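Local coordinates for putative epoxide hydrolase protein (Klebsiella pneumoniae subsp. pneumoniae, PDB 5BOV) that is a putative epoxide hydrolase of the alpha/beta hydrolase fold, whose family is also loosely associated with monoacylglycerol lipase activity, at residues V24-R29 / A53-G58; P41-S46 / A198-A203; Y47-P52 / E289-F294; R60-Y65 / L99-A104. All coordinates share one frame; numbering follows the deposited sequence. Where two conformers were deposited one is given.

Contact 1 of 4, residues V24-R29 / A53-G58; sequences VDIGPR and ALAQKG
The methyl group of Ala55 sits against the backbone of Gly27, CB to Gly27 CA 3.7 Å, where strand 19-26 gives way to a turn beside the last turn of helix 50-56. This is the tight part of the contact. With no side chain at Gly27, the two backbones come within 4.3 Å, measured from Gly27 CA to Ala55 CA, and the positive phi of Gly27 (95°) suits a glycine in its own right. On the buried flank Ile26 reaches the same methyl: its CG1, standing between the backbone N and the carbonyl carbon (chi1 57°), lies 4.1 Å from Ala55 CB, with CD1 at a similar distance.

Toward solvent the packing thins to the ring of Pro28. Its CD rests 3.7 Å from Ala55 O and its CG equally far from Gly58 O, so apolar carbons lean on carbonyl groups. Gly58, with positive phi, is the C-prime residue of a Schellman motif that closes the helix. Behind the turn, Arg29 grips Asp25 end-on, NH2 lying 2.8 Å from Asp25 OD1, and NH2 also donates to Gly27 O.

No hydrogen bond joins the two segments. Helix end and strand exit are therefore held together by close van der Waals packing, while the polar bonds shape each turn from within.

Contact 2 of 4, residues P41-S46 / A198-A203; sequences PYDIQS and AKTARA
An Asx turn, set in the loop between strand 32-37 and helix 50-56 of the alpha/beta hydrolase fold, meets residues 198-203, late in helix 194-201 and just beyond. Asp43 OD1 closes the turn by accepting from Gln45 N at 2.9 Å, and the same oxygen accepts the hydroxyl of Thr200, OG1 to OD1 being 2.6 Å. The two donors come from opposite faces of the carboxylate, both well out of its plane, which should restrain its rotation. With chi1 at 78° the carboxylate of Asp43 is placed where OD1 meets Gln45 N, two residues on.

Asp43 and Thr200 lie alongside each other, pointing opposite ways; CG2 of Thr200 packs against the carboxylate and comes 3.7 Å from Tyr42 C. On the other oxygen, Asp43 OD2 faces the methyl of Ala203. Water 1 donates to Thr200 OG1 and accepts from Asp43 N, bridging helix and loop a second time. Nearby, Tyr42 stacks on Trp183 and meets Phe109 edge-to-face, placing this buried contact close to a probable nucleophile elbow at Gly108-Gly112.

On the solvent side Gln45, bent at chi2 (-49°), runs across the extended Lys199 chain, nearly perpendicular to it. Two waters link the nitrogens; Gln45 NE2 donates only weakly to water 2, whereas water 3 accepts from both, lying 2.9 Å from Gln45 NE2 and 2.9 Å from Lys199 NZ.

Contact 3 of 4, residues Y47-P52 / E289-F294; sequences YAQVAP and EDPTAF
Val50 and Phe294 pack between two helices of the alpha/beta hydrolase fold, 50-56 and the C-terminal 291-303, near the starts of both. The apolar contacts centre on Val50. Both its methyls face Phe294 CD1, CG1, anti to the backbone N (chi1 168°), at 3.9 Å; CG2 also packs on Pro291 CB at 3.8 Å and thus fills the angle between proline and phenylalanine.

The aromatic contact is oblique. Tyr47 and Phe294 have ring centroids 5.8 Å apart and planes inclined at 57°; Phe294 presents CE1 and CZ at the edge of the tyrosine ring, close to its plane. The tyrosine hydroxyl goes another way, bonding to Leu37 O at the end of strand 32-37, while its ring also touches Phe109, which lies within a probable nucleophile elbow (Gly108 to Gly112).

The polar groups form no hydrogen bond across the contact. Within 289-294, Asp290 is the N-cap of helix 291-303, with a weak capping bond from Ala293 N to its OD1, and the backbone bond from Phe294 N to Asp290 O continues the first turn. Toward solvent Gln49, extended beyond CG, lays its amide beside the proline ring, OE1 being 3.6 Å from Pro291 CG.

Contact 4 of 4, residues R60-Y65 / L99-A104; sequences RVIVPY and LNIRQA
Arg60 lays its guanidinium under the end of Ile101, whose CD1 sits 4.0 Å above one face, displaced toward the rim of the group. The nearest approach of this pair is from Arg60 NH1 to Ile101 CG1, 3.9 Å. The Arg60 chain leaves its backbone with CG anti to N (chi1 -176°) and runs extended as far as NE, which carries the charged end from strand 59-74 to the turn after helix 85-98. Leu99 CD2 flanks the same group obliquely.

One step inward the contact is wholly apolar. Ile62, two residues along the strand and pointing the same way, meets both hydrophobic partners tip to tip: its CD1 is 3.9 Å from Leu99 CD1, and its CG1 is 4.1 Å from Ile101 CD1. Leu95 of helix 85-98 adds to this packing against Ile62.

At the guanidinium edge two waters lie in its plane and lead to one carbonyl. Water 4 accepts from Arg60 NH2 and donates to Leu99 O at 2.7 Å; water 5 accepts from Arg60 NH1 and donates to the same oxygen. Asn100, with positive phi, makes the Schellman turn that follows this carbonyl.

Arg60 NH2 also forms a salt bridge with Asp25 on the neighbouring strand, which probably balances much of the charge, although Arg29 binds that carboxylate too. Arg60 thus reaches 99-101 through water and guanidinium-face packing, a partly exposed link beside the apolar core made by Ile62.

In the fold
Contacts 1 and 4 lie about 11 Å apart, centre to centre, on strands 19-26 and 59-74, adjacent in the central sheet; a probable backbone hydrogen bond from Val61 N to Ile26 O joins them. Contacts 1 and 3 share helix 50-56, their centres about 13 Å apart. Segment 41-46 of contact 2 runs straight into 47-52 of contact 3, and its Ile44 packs on strand 59-74. Along the chain contact 4 follows contact 1, and both its segments fall between those of contact 2 and of contact 3. Contacts 1, 3 and 4 gather around strands 19-26 and 59-74, while contact 2 joins the loop after strand 32-37 to helices inserted between strands 127-133 and 247-252, probably the cap.

Contact 1 of 4, residues V24-R29 / A53-G58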
loop_
_atom_site.group_PDB
_atom_site.type_symbol
_atom_site.label_atom_id
_atom_site.label_comp_id
_atom_site.label_asym_id
_atom_site.label_seq_id
_atom_site.Cartn_x
_atom_site.Cartn_y
_atom_site.Cartn_z
ATOM N N VAL A 24 5.069 12.800 -4.557
ATOM C CA VAL A 24 4.380 13.800 -5.358
ATOM C C VAL A 24 3.399 14.559 -4.477
ATOM O O VAL A 24 2.820 14.021 -3.556
ATOM C CB VAL A 24 3.582 13.096 -6.451
ATOM C CG1 VAL A 24 2.746 14.041 -7.248
ATOM C CG2 VAL A 24 4.504 12.325 -7.341
ATOM N N ASP A 25 3.325 15.865 -4.736
ATOM C CA ASP A 25 2.394 16.753 -4.010
ATOM C C ASP A 25 1.806 17.718 -5.030
ATOM O O ASP A 25 2.478 18.639 -5.454
ATOM C CB ASP A 25 3.174 17.499 -2.912
ATOM C CG ASP A 25 2.319 18.403 -2.058
ATOM O OD1 ASP A 25 1.115 18.561 -2.322
ATOM O OD2 ASP A 25 2.913 18.945 -1.092
ATOM N N ILE A 26 0.572 17.451 -5.432
ATOM C CA ILE A 26 -0.065 18.204 -6.496
ATOM C C ILE A 26 -1.455 18.653 -6.067
ATOM O O ILE A 26 -2.035 18.209 -5.041
ATOM C CB ILE A 26 -0.166 17.462 -7.792
ATOM C CG1 ILE A 26 -0.931 16.130 -7.622
ATOM C CG2 ILE A 26 1.243 17.310 -8.356
ATOM C CD1 ILE A 26 -1.105 15.429 -8.951
ATOM N N GLY A 27 -1.996 19.620 -6.800
ATOM C CA GLY A 27 -3.281 20.169 -6.455
ATOM C C GLY A 27 -3.208 21.414 -5.609
ATOM O O GLY A 27 -2.155 21.833 -5.157
ATOM N N PRO A 28 -4.350 22.032 -5.377
ATOM C CA PRO A 28 -4.338 23.309 -4.668
ATOM C C PRO A 28 -3.833 23.151 -3.298
ATOM O O PRO A 28 -4.192 22.176 -2.601
ATOM C CB PRO A 28 -5.802 23.732 -4.647
ATOM C CG PRO A 28 -6.591 22.644 -5.163
ATOM C CD PRO A 28 -5.711 21.626 -5.828
ATOM N N ARG A 29 -3.029 24.078 -2.826
ATOM C CA ARG A 29 -2.449 23.970 -1.490
ATOM C C ARG A 29 -3.479 23.934 -0.364
ATOM O O ARG A 29 -3.208 23.264 0.645
ATOM C CB ARG A 29 -1.501 25.124 -1.179
ATOM C CG ARG A 29 -0.422 25.376 -2.219
ATOM C CD ARG A 29 0.593 24.271 -2.307
ATOM N NE ARG A 29 0.120 23.120 -3.076
ATOM C CZ ARG A 29 0.534 21.861 -2.861
ATOM N NH1 ARG A 29 1.419 21.631 -1.897
ATOM N NH2 ARG A 29 0.032 20.853 -3.605
ATOM N N ALA A 53 -6.242 13.646 -11.745
ATOM C CA ALA A 53 -7.700 13.766 -11.867
ATOM C C ALA A 53 -8.279 14.322 -10.571
ATOM O O ALA A 53 -9.155 15.209 -10.596
ATOM C CB ALA A 53 -8.343 12.410 -12.137
ATOM N N LEU A 54 -7.824 13.848 -9.446
ATOM C CA LEU A 54 -8.259 14.411 -8.127
ATOM C C LEU A 54 -7.812 15.847 -7.961
ATOM O O LEU A 54 -8.576 16.699 -7.434
ATOM C CB LEU A 54 -7.735 13.553 -7.019
ATOM C CG LEU A 54 -8.415 12.196 -6.827
ATOM C CD1 LEU A 54 -7.624 11.297 -5.908
ATOM C CD2 LEU A 54 -9.824 12.325 -6.294
ATOM N N ALA A 55 -6.581 16.135 -8.347
ATOM C CA ALA A 55 -6.087 17.511 -8.262
ATOM C C ALA A 55 -6.926 18.497 -9.037
ATOM O O ALA A 55 -7.228 19.609 -8.570
ATOM C CB ALA A 55 -4.643 17.611 -8.706
ATOM N N GLN A 56 -7.356 18.103 -10.232
ATOM C CA GLN A 56 -8.259 18.941 -11.084
ATOM C C GLN A 56 -9.624 19.149 -10.514
ATOM O O GLN A 56 -10.264 20.142 -10.803
ATOM C CB GLN A 56 -8.289 18.364 -12.455
ATOM C CG GLN A 56 -9.109 19.085 -13.478
ATOM C CD GLN A 56 -8.922 18.550 -14.890
ATOM O OE1 GLN A 56 -8.219 17.525 -15.107
ATOM N NE2 GLN A 56 -9.568 19.208 -15.846
ATOM N N LYS A 57 -10.064 18.252 -9.644
ATOM C CA LYS A 57 -11.331 18.361 -8.933
ATOM C C LYS A 57 -11.195 19.017 -7.534
ATOM O O LYS A 57 -12.143 19.064 -6.762
ATOM C CB LYS A 57 -11.951 16.967 -8.775
ATOM C CG LYS A 57 -12.562 16.383 -10.102
ATOM C CD LYS A 57 -14.026 16.862 -10.411
ATOM C CE LYS A 57 -14.620 16.872 -11.826
ATOM N NZ LYS A 57 -16.052 17.206 -11.764
ATOM N N GLY A 58 -10.040 19.597 -7.256
ATOM C CA GLY A 58 -9.801 20.457 -6.111
ATOM C C GLY A 58 -9.253 19.799 -4.864
ATOM O O GLY A 58 -9.206 20.445 -3.811
#

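Contact 2 of 4, residues P41-S46 / A198-A203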
loop_
_atom_site.group_PDB
_atom_site.type_symbol
_atom_site.label_atom_id
_atom_site.label_comp_id
_atom_site.label_asym_id
_atom_site.label_seq_id
_atom_site.Cartn_x
_atom_site.Cartn_y
_atom_site.Cartn_z
ATOM N N PRO A 41 4.606 -5.457 -5.914
ATOM C CA PRO A 41 5.791 -4.648 -6.156
ATOM C C PRO A 41 5.501 -3.542 -7.165
ATOM O O PRO A 41 5.742 -3.658 -8.369
ATOM C CB PRO A 41 6.762 -5.703 -6.736
ATOM C CG PRO A 41 5.853 -6.720 -7.412
ATOM C CD PRO A 41 4.448 -6.520 -6.914
ATOM N N TYR A 42 4.785 -2.536 -6.669
ATOM C CA TYR A 42 4.301 -1.417 -7.493
ATOM C C TYR A 42 4.912 -0.145 -6.989
ATOM O O TYR A 42 5.778 -0.169 -6.072
ATOM C CB TYR A 42 2.788 -1.365 -7.494
ATOM C CG TYR A 42 2.159 -2.703 -7.890
ATOM C CD1 TYR A 42 1.855 -2.942 -9.198
ATOM C CD2 TYR A 42 1.785 -3.647 -6.960
ATOM C CE1 TYR A 42 1.253 -4.148 -9.602
ATOM C CE2 TYR A 42 1.180 -4.809 -7.315
ATOM C CZ TYR A 42 0.909 -5.066 -8.629
ATOM O OH TYR A 42 0.301 -6.249 -8.954
ATOM N N ASP A 43 4.511 1.004 -7.521
ATOM C CA ASP A 43 5.026 2.259 -6.969
ATOM C C ASP A 43 4.044 3.416 -7.197
ATOM O O ASP A 43 2.884 3.155 -7.512
ATOM C CB ASP A 43 6.437 2.604 -7.484
ATOM C CG ASP A 43 6.441 3.179 -8.871
ATOM O OD1 ASP A 43 5.432 3.086 -9.587
ATOM O OD2 ASP A 43 7.562 3.604 -9.258
ATOM N N ILE A 44 4.504 4.652 -7.035
ATOM C CA ILE A 44 3.654 5.822 -7.181
ATOM C C ILE A 44 2.956 5.911 -8.552
ATOM O O ILE A 44 1.933 6.578 -8.725
ATOM C CB ILE A 44 4.411 7.139 -6.899
ATOM C CG1 ILE A 44 5.529 7.382 -7.896
ATOM C CG2 ILE A 44 4.915 7.110 -5.442
ATOM C CD1 ILE A 44 6.117 8.749 -7.801
ATOM N N GLN A 45 3.531 5.265 -9.597
ATOM C CA GLN A 45 2.892 5.314 -10.894
ATOM C C GLN A 45 1.507 4.697 -10.918
ATOM O O GLN A 45 0.705 4.928 -11.836
ATOM C CB GLN A 45 3.772 4.677 -11.988
ATOM C CG GLN A 45 5.156 5.294 -12.147
ATOM C CD GLN A 45 5.186 6.825 -12.258
ATOM O OE1 GLN A 45 6.125 7.457 -11.666
ATOM N NE2 GLN A 45 4.327 7.386 -12.962
ATOM N N SER A 46 1.184 3.900 -9.901
ATOM C CA SER A 46 -0.151 3.374 -9.737
ATOM C C SER A 46 -1.212 4.526 -9.667
ATOM O O SER A 46 -2.363 4.283 -10.037
ATOM C CB SER A 46 -0.255 2.602 -8.424
ATOM O OG SER A 46 0.569 1.446 -8.410
ATOM N N ALA A 198 8.397 -1.169 -16.825
ATOM C CA ALA A 198 9.723 -0.664 -16.636
ATOM C C ALA A 198 9.825 0.626 -15.865
ATOM O O ALA A 198 10.768 0.868 -15.091
ATOM C CB ALA A 198 10.435 -0.532 -17.997
ATOM N N LYS A 199 8.827 1.468 -16.031
ATOM C CA LYS A 199 8.802 2.729 -15.301
ATOM C C LYS A 199 8.722 2.527 -13.792
ATOM O O LYS A 199 9.446 3.168 -13.010
ATOM C CB LYS A 199 7.672 3.592 -15.784
ATOM C CG LYS A 199 7.786 5.043 -15.328
ATOM C CD LYS A 199 6.639 5.812 -15.992
ATOM C CE LYS A 199 6.774 7.321 -15.959
ATOM N NZ LYS A 199 5.600 7.921 -16.763
ATOM N N THR A 200 7.906 1.566 -13.346
ATOM C CA THR A 200 7.874 1.226 -11.926
ATOM C C THR A 200 9.083 0.372 -11.532
ATOM O O THR A 200 9.622 0.530 -10.452
ATOM C CB THR A 200 6.542 0.478 -11.591
ATOM O OG1 THR A 200 5.479 1.450 -11.671
ATOM C CG2 THR A 200 6.585 -0.157 -10.240
ATOM N N ALA A 201 9.587 -0.490 -12.400
ATOM C CA ALA A 201 10.745 -1.314 -12.060
ATOM C C ALA A 201 11.934 -0.490 -11.630
ATOM O O ALA A 201 12.727 -0.902 -10.782
ATOM C CB ALA A 201 11.122 -2.211 -13.212
ATOM N N ARG A 202 12.069 0.689 -12.218
ATOM C CA ARG A 202 13.136 1.570 -11.837
ATOM C C ARG A 202 13.131 1.837 -10.318
ATOM O O ARG A 202 14.192 1.903 -9.642
ATOM C CB ARG A 202 13.066 2.881 -12.776
ATOM C CG ARG A 202 14.071 3.952 -12.439
ATOM C CD ARG A 202 13.895 5.330 -13.170
ATOM N NE ARG A 202 14.781 6.218 -12.391
ATOM C CZ ARG A 202 16.137 6.256 -12.483
ATOM N NH1 ARG A 202 16.842 5.528 -13.404
ATOM N NH2 ARG A 202 16.818 7.081 -11.659
ATOM N N ALA A 203 11.945 2.036 -9.748
ATOM C CA ALA A 203 11.805 2.284 -8.343
ATOM C C ALA A 203 12.068 1.069 -7.482
ATOM O O ALA A 203 12.482 1.210 -6.333
ATOM C CB ALA A 203 10.395 2.818 -8.040
HETATM O O HOH W 1 3.011 0.815 -10.200
HETATM O O HOH W 2 3.286 6.679 -15.327
HETATM O O HOH W 3 4.791 9.666 -14.617
#

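Contact 3 of 4, residues Y47-P52 / E289-F294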
loop_
_atom_site.group_PDB
_atom_site.type_symbol
_atom_site.label_atom_id
_atom_site.label_comp_id
_atom_site.label_asym_id
_atom_site.label_seq_id
_atom_site.Cartn_x
_atom_site.Cartn_y
_atom_site.Cartn_z
ATOM N N TYR A 47 -0.755 5.729 -9.300
ATOM C CA TYR A 47 -1.604 6.884 -9.159
ATOM C C TYR A 47 -1.264 7.984 -10.117
ATOM O O TYR A 47 -1.793 9.079 -9.976
ATOM C CB TYR A 47 -1.526 7.367 -7.718
ATOM C CG TYR A 47 -1.934 6.291 -6.713
ATOM C CD1 TYR A 47 -3.269 5.916 -6.589
ATOM C CD2 TYR A 47 -0.989 5.637 -5.927
ATOM C CE1 TYR A 47 -3.683 4.992 -5.664
ATOM C CE2 TYR A 47 -1.371 4.654 -5.006
ATOM C CZ TYR A 47 -2.703 4.317 -4.880
ATOM O OH TYR A 47 -3.124 3.402 -3.954
ATOM N N ALA A 48 -0.583 7.668 -11.226
ATOM C CA ALA A 48 -0.209 8.726 -12.170
ATOM C C ALA A 48 -1.395 9.303 -12.871
ATOM O O ALA A 48 -1.294 10.434 -13.414
ATOM C CB ALA A 48 0.812 8.218 -13.169
ATOM N N GLN A 49 -2.471 8.550 -13.045
ATOM C CA GLN A 49 -3.732 9.069 -13.594
ATOM C C GLN A 49 -4.724 9.476 -12.532
ATOM O O GLN A 49 -5.369 10.556 -12.637
ATOM C CB GLN A 49 -4.369 8.118 -14.600
ATOM C CG GLN A 49 -3.443 7.893 -15.760
ATOM C CD GLN A 49 -4.064 6.961 -16.814
ATOM O OE1 GLN A 49 -4.238 5.762 -16.593
ATOM N NE2 GLN A 49 -4.342 7.509 -18.019
ATOM N N VAL A 50 -4.800 8.726 -11.458
ATOM C CA VAL A 50 -5.708 9.076 -10.358
ATOM C C VAL A 50 -5.378 10.421 -9.759
ATOM O O VAL A 50 -6.285 11.255 -9.520
ATOM C CB VAL A 50 -5.640 7.999 -9.246
ATOM C CG1 VAL A 50 -6.334 8.433 -7.963
ATOM C CG2 VAL A 50 -6.165 6.676 -9.750
ATOM N N ALA A 51 -4.096 10.680 -9.487
ATOM C CA ALA A 51 -3.750 11.879 -8.743
ATOM C C ALA A 51 -4.051 13.185 -9.499
ATOM O O ALA A 51 -4.681 14.075 -8.935
ATOM C CB ALA A 51 -2.275 11.786 -8.277
ATOM N N PRO A 52 -3.704 13.304 -10.806
ATOM C CA PRO A 52 -3.997 14.555 -11.433
ATOM C C PRO A 52 -5.492 14.740 -11.606
ATOM O O PRO A 52 -5.943 15.891 -11.609
ATOM C CB PRO A 52 -3.297 14.463 -12.800
ATOM C CG PRO A 52 -2.249 13.422 -12.640
ATOM C CD PRO A 52 -2.701 12.523 -11.575
ATOM N N GLU A 289 -5.111 0.241 -12.997
ATOM C CA GLU A 289 -5.890 -0.491 -14.033
ATOM C C GLU A 289 -7.198 0.167 -14.344
ATOM O O GLU A 289 -7.657 0.073 -15.466
ATOM C CB GLU A 289 -6.172 -1.904 -13.549
ATOM C CG GLU A 289 -4.922 -2.746 -13.395
ATOM C CD GLU A 289 -5.255 -4.145 -12.835
ATOM O OE1 GLU A 289 -6.129 -4.792 -13.506
ATOM O OE2 GLU A 289 -4.597 -4.563 -11.872
ATOM N N ASP A 290 -7.848 0.803 -13.383
ATOM C CA ASP A 290 -9.135 1.448 -13.530
ATOM C C ASP A 290 -9.179 2.800 -12.768
ATOM O O ASP A 290 -9.925 2.951 -11.786
ATOM C CB ASP A 290 -10.256 0.532 -13.061
ATOM C CG ASP A 290 -11.673 1.001 -13.553
ATOM O OD1 ASP A 290 -11.819 2.117 -14.082
ATOM O OD2 ASP A 290 -12.589 0.246 -13.215
ATOM N N PRO A 291 -8.363 3.734 -13.195
ATOM C CA PRO A 291 -8.238 5.001 -12.477
ATOM C C PRO A 291 -9.579 5.780 -12.384
ATOM O O PRO A 291 -9.795 6.410 -11.373
ATOM C CB PRO A 291 -7.174 5.783 -13.261
ATOM C CG PRO A 291 -7.181 5.141 -14.623
ATOM C CD PRO A 291 -7.462 3.686 -14.358
ATOM N N THR A 292 -10.433 5.679 -13.412
ATOM C CA THR A 292 -11.744 6.366 -13.348
ATOM C C THR A 292 -12.566 5.883 -12.168
ATOM O O THR A 292 -13.097 6.677 -11.402
ATOM C CB THR A 292 -12.505 6.190 -14.698
ATOM O OG1 THR A 292 -11.670 6.746 -15.718
ATOM C CG2 THR A 292 -13.797 6.916 -14.684
ATOM N N ALA A 293 -12.676 4.569 -11.999
ATOM C CA ALA A 293 -13.459 4.034 -10.920
ATOM C C ALA A 293 -12.769 4.334 -9.583
ATOM O O ALA A 293 -13.453 4.544 -8.589
ATOM C CB ALA A 293 -13.663 2.524 -11.063
ATOM N N PHE A 294 -11.450 4.340 -9.563
ATOM C CA PHE A 294 -10.779 4.583 -8.309
ATOM C C PHE A 294 -10.980 6.040 -7.845
ATOM O O PHE A 294 -11.252 6.283 -6.651
ATOM C CB PHE A 294 -9.295 4.260 -8.423
ATOM C CG PHE A 294 -8.623 4.147 -7.111
ATOM C CD1 PHE A 294 -8.055 5.222 -6.483
ATOM C CD2 PHE A 294 -8.529 2.896 -6.499
ATOM C CE1 PHE A 294 -7.436 5.097 -5.266
ATOM C CE2 PHE A 294 -7.905 2.784 -5.266
ATOM C CZ PHE A 294 -7.375 3.890 -4.673
#

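Contact 4 of 4, residues R60-Y65 / L99-A104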
loop_
_atom_site.group_PDB
_atom_site.type_symbol
_atom_site.label_atom_id
_atom_site.label_comp_id
_atom_site.label_asym_id
_atom_site.label_seq_id
_atom_site.Cartn_x
_atom_site.Cartn_y
_atom_site.Cartn_z
ATOM N N ARG A 60 -5.960 18.241 -2.738
ATOM C CA ARG A 60 -4.522 18.235 -2.626
ATOM C C ARG A 60 -4.119 16.765 -2.525
ATOM O O ARG A 60 -4.477 16.133 -1.533
ATOM C CB ARG A 60 -4.060 18.980 -1.399
ATOM C CG ARG A 60 -2.558 19.033 -1.357
ATOM C CD ARG A 60 -1.971 19.319 -0.028
ATOM N NE ARG A 60 -0.520 19.291 0.037
ATOM C CZ ARG A 60 0.103 19.739 1.121
ATOM N NH1 ARG A 60 -0.611 20.189 2.137
ATOM N NH2 ARG A 60 1.413 19.683 1.222
ATOM N N VAL A 61 -3.215 16.327 -3.413
ATOM C CA VAL A 61 -2.882 14.882 -3.472
ATOM C C VAL A 61 -1.397 14.630 -3.197
ATOM O O VAL A 61 -0.489 15.199 -3.837
ATOM C CB VAL A 61 -3.247 14.323 -4.850
ATOM C CG1 VAL A 61 -3.159 12.816 -4.831
ATOM C CG2 VAL A 61 -4.648 14.767 -5.211
ATOM N N ILE A 62 -1.150 13.772 -2.210
ATOM C CA ILE A 62 0.187 13.335 -1.812
ATOM C C ILE A 62 0.364 11.887 -2.185
ATOM O O ILE A 62 -0.480 11.027 -1.812
ATOM C CB ILE A 62 0.354 13.449 -0.278
ATOM C CG1 ILE A 62 0.019 14.851 0.264
ATOM C CG2 ILE A 62 1.744 12.989 0.146
ATOM C CD1 ILE A 62 0.936 15.856 -0.248
ATOM N N VAL A 63 1.436 11.592 -2.931
ATOM C CA VAL A 63 1.681 10.195 -3.353
ATOM C C VAL A 63 3.140 9.798 -3.034
ATOM O O VAL A 63 4.054 10.168 -3.801
ATOM C CB VAL A 63 1.413 9.976 -4.854
ATOM C CG1 VAL A 63 1.365 8.502 -5.175
ATOM C CG2 VAL A 63 0.114 10.646 -5.298
ATOM N N PRO A 64 3.381 9.141 -1.882
ATOM C CA PRO A 64 4.707 8.818 -1.488
ATOM C C PRO A 64 5.197 7.479 -1.903
ATOM O O PRO A 64 4.408 6.533 -1.985
ATOM C CB PRO A 64 4.611 8.868 0.048
ATOM C CG PRO A 64 3.221 8.348 0.334
ATOM C CD PRO A 64 2.391 8.826 -0.810
ATOM N N TYR A 65 6.501 7.380 -2.126
ATOM C CA TYR A 65 7.132 6.059 -2.197
ATOM C C TYR A 65 7.202 5.498 -0.788
ATOM O O TYR A 65 7.682 6.165 0.163
ATOM C CB TYR A 65 8.543 6.124 -2.748
ATOM C CG TYR A 65 8.715 6.458 -4.197
ATOM C CD1 TYR A 65 8.352 5.547 -5.179
ATOM C CD2 TYR A 65 9.264 7.679 -4.603
ATOM C CE1 TYR A 65 8.617 5.787 -6.527
ATOM C CE2 TYR A 65 9.458 7.977 -5.947
ATOM C CZ TYR A 65 9.165 7.018 -6.908
ATOM O OH TYR A 65 9.357 7.276 -8.230
ATOM N N LEU A 99 4.404 17.493 6.823
ATOM C CA LEU A 99 3.640 18.337 5.915
ATOM C C LEU A 99 2.598 19.230 6.577
ATOM O O LEU A 99 1.882 19.951 5.889
ATOM C CB LEU A 99 2.943 17.476 4.816
ATOM C CG LEU A 99 3.901 16.697 3.871
ATOM C CD1 LEU A 99 3.119 15.703 2.997
ATOM C CD2 LEU A 99 4.699 17.674 2.986
ATOM N N ASN A 100 2.463 19.140 7.880
ATOM C CA ASN A 100 1.436 19.883 8.612
ATOM C C ASN A 100 0.012 19.560 8.176
ATOM O O ASN A 100 -0.873 20.432 8.097
ATOM C CB ASN A 100 1.698 21.410 8.595
ATOM C CG ASN A 100 2.998 21.753 9.255
ATOM O OD1 ASN A 100 3.279 21.269 10.350
ATOM N ND2 ASN A 100 3.858 22.477 8.555
ATOM N N ILE A 101 -0.219 18.269 7.953
ATOM C CA ILE A 101 -1.518 17.785 7.506
ATOM C C ILE A 101 -2.132 17.136 8.744
ATOM O O ILE A 101 -1.688 16.053 9.142
ATOM C CB ILE A 101 -1.399 16.805 6.321
ATOM C CG1 ILE A 101 -0.933 17.537 5.034
ATOM C CG2 ILE A 101 -2.767 16.166 6.036
ATOM C CD1 ILE A 101 -0.628 16.580 3.873
ATOM N N ARG A 102 -3.175 17.753 9.289
ATOM C CA ARG A 102 -3.853 17.208 10.471
ATOM C C ARG A 102 -4.722 15.991 10.158
ATOM O O ARG A 102 -4.739 15.064 10.925
ATOM C CB ARG A 102 -4.785 18.275 10.942
ATOM C CG ARG A 102 -5.535 17.944 12.206
ATOM C CD ARG A 102 -6.609 19.014 12.512
ATOM N NE ARG A 102 -7.792 18.923 11.616
ATOM C CZ ARG A 102 -8.774 18.006 11.690
ATOM N NH1 ARG A 102 -8.793 17.053 12.605
ATOM N NH2 ARG A 102 -9.772 18.039 10.813
ATOM N N GLN A 103 -5.391 16.020 9.018
ATOM C CA GLN A 103 -6.284 14.934 8.636
ATOM C C GLN A 103 -6.326 14.796 7.118
ATOM O O GLN A 103 -6.213 15.793 6.412
ATOM C CB GLN A 103 -7.660 15.252 9.215
ATOM C CG GLN A 103 -8.662 14.117 9.055
ATOM C CD GLN A 103 -10.140 14.508 9.331
ATOM O OE1 GLN A 103 -10.685 15.413 8.690
ATOM N NE2 GLN A 103 -10.723 13.912 10.363
ATOM N N ALA A 104 -6.378 13.549 6.593
ATOM C CA ALA A 104 -6.451 13.358 5.161
ATOM C C ALA A 104 -7.401 12.206 4.845
ATOM O O ALA A 104 -7.615 11.308 5.676
ATOM C CB ALA A 104 -5.110 13.031 4.597
HETATM O O HOH W 4 2.538 21.085 3.521
HETATM O O HOH W 5 -0.466 21.196 4.823
#